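Local coordinates for TetR-family transcriptional regulator (Pectobacterium atrosepticum, PDB 2HYT), which probably binds DNA as a transcriptional regulator of the TetR family, with a helix-turn-helix domain joined to an all-helical C-terminal domain, at residues A[63-67]-A[104-109]; A[71-75]-A[99-105]. All coordinates share one frame; numbering follows the deposited sequence. Where two conformers were deposited one is given.

Interaction 1 of 2, residues A[63-67]-A[104-109]; sequences VVEQI and EIQRIV. With EDO (1,2-ethanediol), chain D.
Ile-67 reaches into the side of the 104-109 helix as a knob into a hole formed by Glu-104, Ile-105, Ile-108 and Val-109. Its two branches divide the work. With CG2 anti to the backbone N and CG1 beside it (chi1 -65°), CG2 faces Val-109 and Ile-105 while the extended CG1-CD1 arm runs toward Glu-104 and Ile-108. The side chains of Ile-67 and Val-109 slide past each other in opposite directions, Ile-67 CG2 lying 3.8 Å from Val-109 CG2; Ile-67 CG2 is also 4.2 Å from Ile-105 CG1. Ile-67 CD1 rests 3.8 Å from Ile-108 CG2. That same Ile-108 methyl meets both valines of the other helix: Val-63 CG1 comes to 3.9 Å of Ile-108 CG2, the two side chains crossing at about a right angle, and Val-64 CG2 is a looser neighbour.

The polar part centres on Glu-104, which forms no hydrogen bond to the 63-67 segment. Its chain, extended beyond CG, comes to meet Ile-67 from the opposite direction, and Glu-104 CD lies 3.6 Å from Ile-67 CD1, a carboxylate set against a methyl. Glu-104 OE1 accepts a hydrogen bond from O2 of an ethanediol, probably from the crystallisation liquor, at 2.8 Å and also forms a salt bridge with Arg-22. Val-63 and Ile-67 touch Arg-22 too, so helix 7-28 lies along one flank.

Within 104-109 the backbone makes a wider pi-type turn at 105-109, where the bond from Val-109 N to Ile-105 O is weak. The two helix segments run roughly antiparallel, with 147° between their N-to-C directions and axes 10.8 Å apart at closest approach. A single knob-into-hole contact thus joins helix 56-81, which follows the predicted helix-turn-helix motif, to helix 103-117 in the all-helical TetR fold.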
# COMPACT_ATOMS: atom_id res chain seq x y z
N VAL A 63 10.62 -9.72 -13.16
CA VAL A 63 10.01 -8.82 -14.14
C VAL A 63 9.62 -7.51 -13.46
O VAL A 63 9.93 -6.43 -13.98
CB VAL A 63 8.80 -9.48 -14.78
CG1 VAL A 63 7.95 -8.46 -15.52
CG2 VAL A 63 9.27 -10.66 -15.73
N VAL A 64 8.95 -7.62 -12.32
CA VAL A 64 8.54 -6.41 -11.56
C VAL A 64 9.75 -5.53 -11.18
O VAL A 64 9.71 -4.31 -11.37
CB VAL A 64 7.70 -6.79 -10.34
CG1 VAL A 64 7.60 -5.63 -9.37
CG2 VAL A 64 6.31 -7.30 -10.78
N GLU A 65 10.82 -6.14 -10.68
CA GLU A 65 12.04 -5.42 -10.36
C GLU A 65 12.54 -4.59 -11.56
O GLU A 65 12.92 -3.42 -11.39
CB GLU A 65 13.11 -6.37 -9.86
CG GLU A 65 14.46 -5.72 -9.62
CD GLU A 65 15.51 -6.70 -9.13
OE1 GLU A 65 15.56 -7.86 -9.62
OE2 GLU A 65 16.33 -6.29 -8.28
N GLN A 66 12.53 -5.17 -12.76
CA GLN A 66 12.99 -4.46 -13.96
C GLN A 66 12.05 -3.32 -14.29
O GLN A 66 12.48 -2.21 -14.59
CB GLN A 66 13.01 -5.36 -15.17
CG GLN A 66 14.26 -6.11 -15.41
CD GLN A 66 14.30 -6.62 -16.84
OE1 GLN A 66 13.26 -6.82 -17.47
NE2 GLN A 66 15.50 -6.77 -17.37
N ILE A 67 10.76 -3.61 -14.28
CA ILE A 67 9.77 -2.59 -14.53
C ILE A 67 9.90 -1.44 -13.53
O ILE A 67 9.87 -0.27 -13.93
CB ILE A 67 8.35 -3.16 -14.50
CG1 ILE A 67 8.15 -4.15 -15.64
CG2 ILE A 67 7.33 -2.04 -14.64
CD1 ILE A 67 6.77 -4.93 -15.62
N GLU A 104 1.47 -2.68 -19.70
CA GLU A 104 2.33 -3.51 -18.90
C GLU A 104 2.24 -3.23 -17.39
O GLU A 104 2.20 -4.14 -16.58
CB GLU A 104 3.80 -3.37 -19.33
CG GLU A 104 4.68 -4.31 -18.56
CD GLU A 104 6.05 -4.43 -19.15
OE1 GLU A 104 6.64 -3.37 -19.41
OE2 GLU A 104 6.53 -5.58 -19.30
N ILE A 105 2.27 -1.95 -17.04
CA ILE A 105 2.18 -1.54 -15.65
C ILE A 105 0.82 -1.90 -15.10
O ILE A 105 0.70 -2.45 -14.00
CB ILE A 105 2.52 -0.02 -15.54
CG1 ILE A 105 4.00 0.16 -15.93
CG2 ILE A 105 2.24 0.53 -14.13
CD1 ILE A 105 4.44 1.63 -16.03
N GLN A 106 -0.23 -1.57 -15.84
CA GLN A 106 -1.56 -1.86 -15.41
C GLN A 106 -1.72 -3.31 -15.05
O GLN A 106 -2.34 -3.67 -14.06
CB GLN A 106 -2.54 -1.47 -16.53
CG GLN A 106 -3.96 -1.73 -16.21
CD GLN A 106 -4.84 -1.40 -17.41
OE1 GLN A 106 -4.69 -2.01 -18.48
NE2 GLN A 106 -5.70 -0.41 -17.26
N ARG A 107 -1.24 -4.18 -15.94
CA ARG A 107 -1.50 -5.60 -15.80
C ARG A 107 -0.49 -6.26 -14.89
O ARG A 107 -0.85 -6.77 -13.83
CB ARG A 107 -1.50 -6.23 -17.18
CG ARG A 107 -2.79 -5.89 -17.94
CD ARG A 107 -2.92 -6.74 -19.19
NE ARG A 107 -1.98 -6.32 -20.21
CZ ARG A 107 -1.66 -7.01 -21.31
NH1 ARG A 107 -2.17 -8.22 -21.54
NH2 ARG A 107 -0.80 -6.48 -22.18
N ILE A 108 0.79 -6.18 -15.28
CA ILE A 108 1.85 -6.91 -14.55
C ILE A 108 2.04 -6.41 -13.10
O ILE A 108 2.12 -7.21 -12.17
CB ILE A 108 3.18 -6.85 -15.29
CG1 ILE A 108 3.05 -7.53 -16.66
CG2 ILE A 108 4.30 -7.50 -14.43
CD1 ILE A 108 2.71 -9.01 -16.57
N VAL A 109 2.10 -5.09 -12.92
CA VAL A 109 2.39 -4.50 -11.62
C VAL A 109 1.09 -4.34 -10.82
O VAL A 109 1.00 -4.78 -9.70
CB VAL A 109 3.12 -3.15 -11.75
CG1 VAL A 109 3.29 -2.43 -10.39
CG2 VAL A 109 4.45 -3.31 -12.47
C1 EDO D . 8.21 0.53 -17.61
O1 EDO D . 8.46 1.88 -18.02
C2 EDO D . 7.64 -0.19 -18.83
O2 EDO D . 6.37 -0.77 -18.55

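Interaction 2 of 2, residues A[71-75]-A[99-105]; sequences MDERL and MALEPEI. With EDO (1,2-ethanediol), chain D.
The guanidinium of Arg-74 has the CE methyl of Met-99 over the centre of one face, 3.4 Å above its plane, and the Glu-102 carboxylate at its edge. The two flat groups are nearly coplanar, 6° apart, in a two-pronged salt bridge. Arg-74 NH1 gives an almost straight bond (177°) to the syn lone pair of Glu-102 OE1 at 2.9 Å; NH2 pairs with OE2, though the position of NH2 is less certain. Ethanediol O1 also lies at the edge, in plane, taking a second bond from Arg-74 NH1 at 3.1 Å.

Glu-102 is the N-cap residue of helix 103-117, so the salt bridge ties helix 56-81 to the turn that starts this helix, in the C-terminal domain of the TetR fold.

Two selenomethionines pack alongside. Met-99 is extended to its tip (chi3 179°), which carries Met-99 CE past the selenium to the arginine and to Leu-75 CG, 4.0 Å away. Met-71 instead bends at its last torsion and slides past in the opposite direction, putting Met-71 CE 3.5 Å from Met-99 SE. Met-71 SE packs 3.9 Å from Ile-105 CD1, while Tyr-96 of helix 85-98 also touches Met-71.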
# COMPACT_ATOMS: atom_id res chain seq x y z
N MSE A 71 10.49 2.50 -14.30
CA MSE A 71 9.58 3.54 -13.80
C MSE A 71 10.36 4.62 -13.04
O MSE A 71 10.14 5.82 -13.26
CB MSE A 71 8.50 2.90 -12.93
CG MSE A 71 7.54 2.09 -13.73
SE MSE A 71 6.17 1.27 -12.58
CE MSE A 71 5.43 2.92 -11.83
N ASP A 72 11.25 4.17 -12.16
CA ASP A 72 11.99 5.12 -11.32
C ASP A 72 12.77 6.07 -12.23
O ASP A 72 12.78 7.29 -11.98
CB ASP A 72 12.91 4.39 -10.33
CG ASP A 72 13.51 5.34 -9.27
OD1 ASP A 72 14.43 6.11 -9.60
OD2 ASP A 72 13.07 5.31 -8.10
N GLU A 73 13.39 5.53 -13.28
CA GLU A 73 14.18 6.34 -14.22
C GLU A 73 13.32 7.38 -14.92
O GLU A 73 13.69 8.56 -15.03
CB GLU A 73 14.82 5.43 -15.27
CG GLU A 73 15.69 6.15 -16.25
CD GLU A 73 16.54 5.19 -17.08
OE1 GLU A 73 16.92 4.12 -16.55
OE2 GLU A 73 16.83 5.52 -18.25
N ARG A 74 12.14 6.96 -15.36
CA ARG A 74 11.23 7.84 -16.09
C ARG A 74 10.73 9.01 -15.20
O ARG A 74 10.66 10.19 -15.60
CB ARG A 74 10.04 7.04 -16.62
CG ARG A 74 10.39 6.15 -17.80
CD ARG A 74 9.19 5.27 -18.17
NE ARG A 74 8.02 6.05 -18.55
CZ ARG A 74 6.81 5.55 -18.77
NH1 ARG A 74 6.58 4.26 -18.65
NH2 ARG A 74 5.82 6.35 -19.07
N LEU A 75 10.40 8.67 -13.97
CA LEU A 75 9.87 9.61 -13.03
C LEU A 75 10.94 10.61 -12.57
O LEU A 75 10.67 11.81 -12.47
CB LEU A 75 9.25 8.89 -11.84
CG LEU A 75 7.99 8.11 -12.21
CD1 LEU A 75 7.76 7.09 -11.10
CD2 LEU A 75 6.78 9.03 -12.45
N MSE A 99 0.77 6.25 -15.59
CA MSE A 99 1.35 4.94 -15.82
C MSE A 99 0.40 3.79 -15.53
O MSE A 99 0.57 2.70 -16.10
CB MSE A 99 2.58 4.79 -14.98
CG MSE A 99 3.71 5.43 -15.55
SE MSE A 99 5.24 5.44 -14.26
CE MSE A 99 6.40 6.30 -15.45
N ALA A 100 -0.62 4.01 -14.70
CA ALA A 100 -1.58 2.96 -14.36
C ALA A 100 -2.44 2.54 -15.55
O ALA A 100 -3.15 1.54 -15.46
CB ALA A 100 -2.48 3.39 -13.22
N LEU A 101 -2.42 3.32 -16.62
CA LEU A 101 -3.16 2.94 -17.85
C LEU A 101 -2.25 2.35 -18.92
O LEU A 101 -2.74 1.93 -19.98
CB LEU A 101 -3.90 4.14 -18.41
CG LEU A 101 -4.98 4.75 -17.49
CD1 LEU A 101 -5.76 5.87 -18.25
CD2 LEU A 101 -5.93 3.69 -16.93
N GLU A 102 -0.94 2.31 -18.69
CA GLU A 102 -0.06 1.66 -19.65
C GLU A 102 -0.22 0.16 -19.51
O GLU A 102 -0.17 -0.37 -18.40
CB GLU A 102 1.40 2.09 -19.41
CG GLU A 102 1.60 3.59 -19.57
CD GLU A 102 3.03 4.04 -19.40
OE1 GLU A 102 3.93 3.16 -19.23
OE2 GLU A 102 3.26 5.28 -19.47
N PRO A 103 -0.45 -0.55 -20.61
CA PRO A 103 -0.79 -1.98 -20.43
C PRO A 103 0.15 -2.83 -19.58
O PRO A 103 -0.33 -3.65 -18.78
CB PRO A 103 -0.88 -2.50 -21.89
CG PRO A 103 -1.21 -1.34 -22.66
CD PRO A 103 -0.56 -0.14 -22.01
N GLU A 104 1.47 -2.68 -19.70
CA GLU A 104 2.33 -3.51 -18.90
C GLU A 104 2.24 -3.23 -17.39
O GLU A 104 2.20 -4.14 -16.58
CB GLU A 104 3.80 -3.37 -19.33
CG GLU A 104 4.68 -4.31 -18.56
CD GLU A 104 6.05 -4.43 -19.15
OE1 GLU A 104 6.64 -3.37 -19.41
OE2 GLU A 104 6.53 -5.58 -19.30
N ILE A 105 2.27 -1.95 -17.04
CA ILE A 105 2.18 -1.54 -15.65
C ILE A 105 0.82 -1.90 -15.10
O ILE A 105 0.70 -2.45 -14.00
CB ILE A 105 2.52 -0.02 -15.54
CG1 ILE A 105 4.00 0.16 -15.93
CG2 ILE A 105 2.24 0.53 -14.13
CD1 ILE A 105 4.44 1.63 -16.03
C1 EDO D . 8.21 0.53 -17.61
O1 EDO D . 8.46 1.88 -18.02
C2 EDO D . 7.64 -0.19 -18.83
O2 EDO D . 6.37 -0.77 -18.55

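In the fold
Interactions 1 and 2 lie on the same pair of helices, 56-81 and 103-117, with centres 8 Å apart, and interaction 2 is nested inside the chain loop that interaction 1 closes. They share Glu-104 and Ile-105. Ile-105 touches helix 56-81 in each, packing on Ile-67 in the first and on Met-71, one helical turn further on, in the second, whereas Glu-104 is linked to Arg-74 through one ethanediol, bonded at one end to each. The centres of the two contacts lie 7 and 6 Å from the centre of the chain in space. Interaction 1 has helix 7-28 of the probable DNA-binding end beside it, whereas interaction 2 touches helix 85-98.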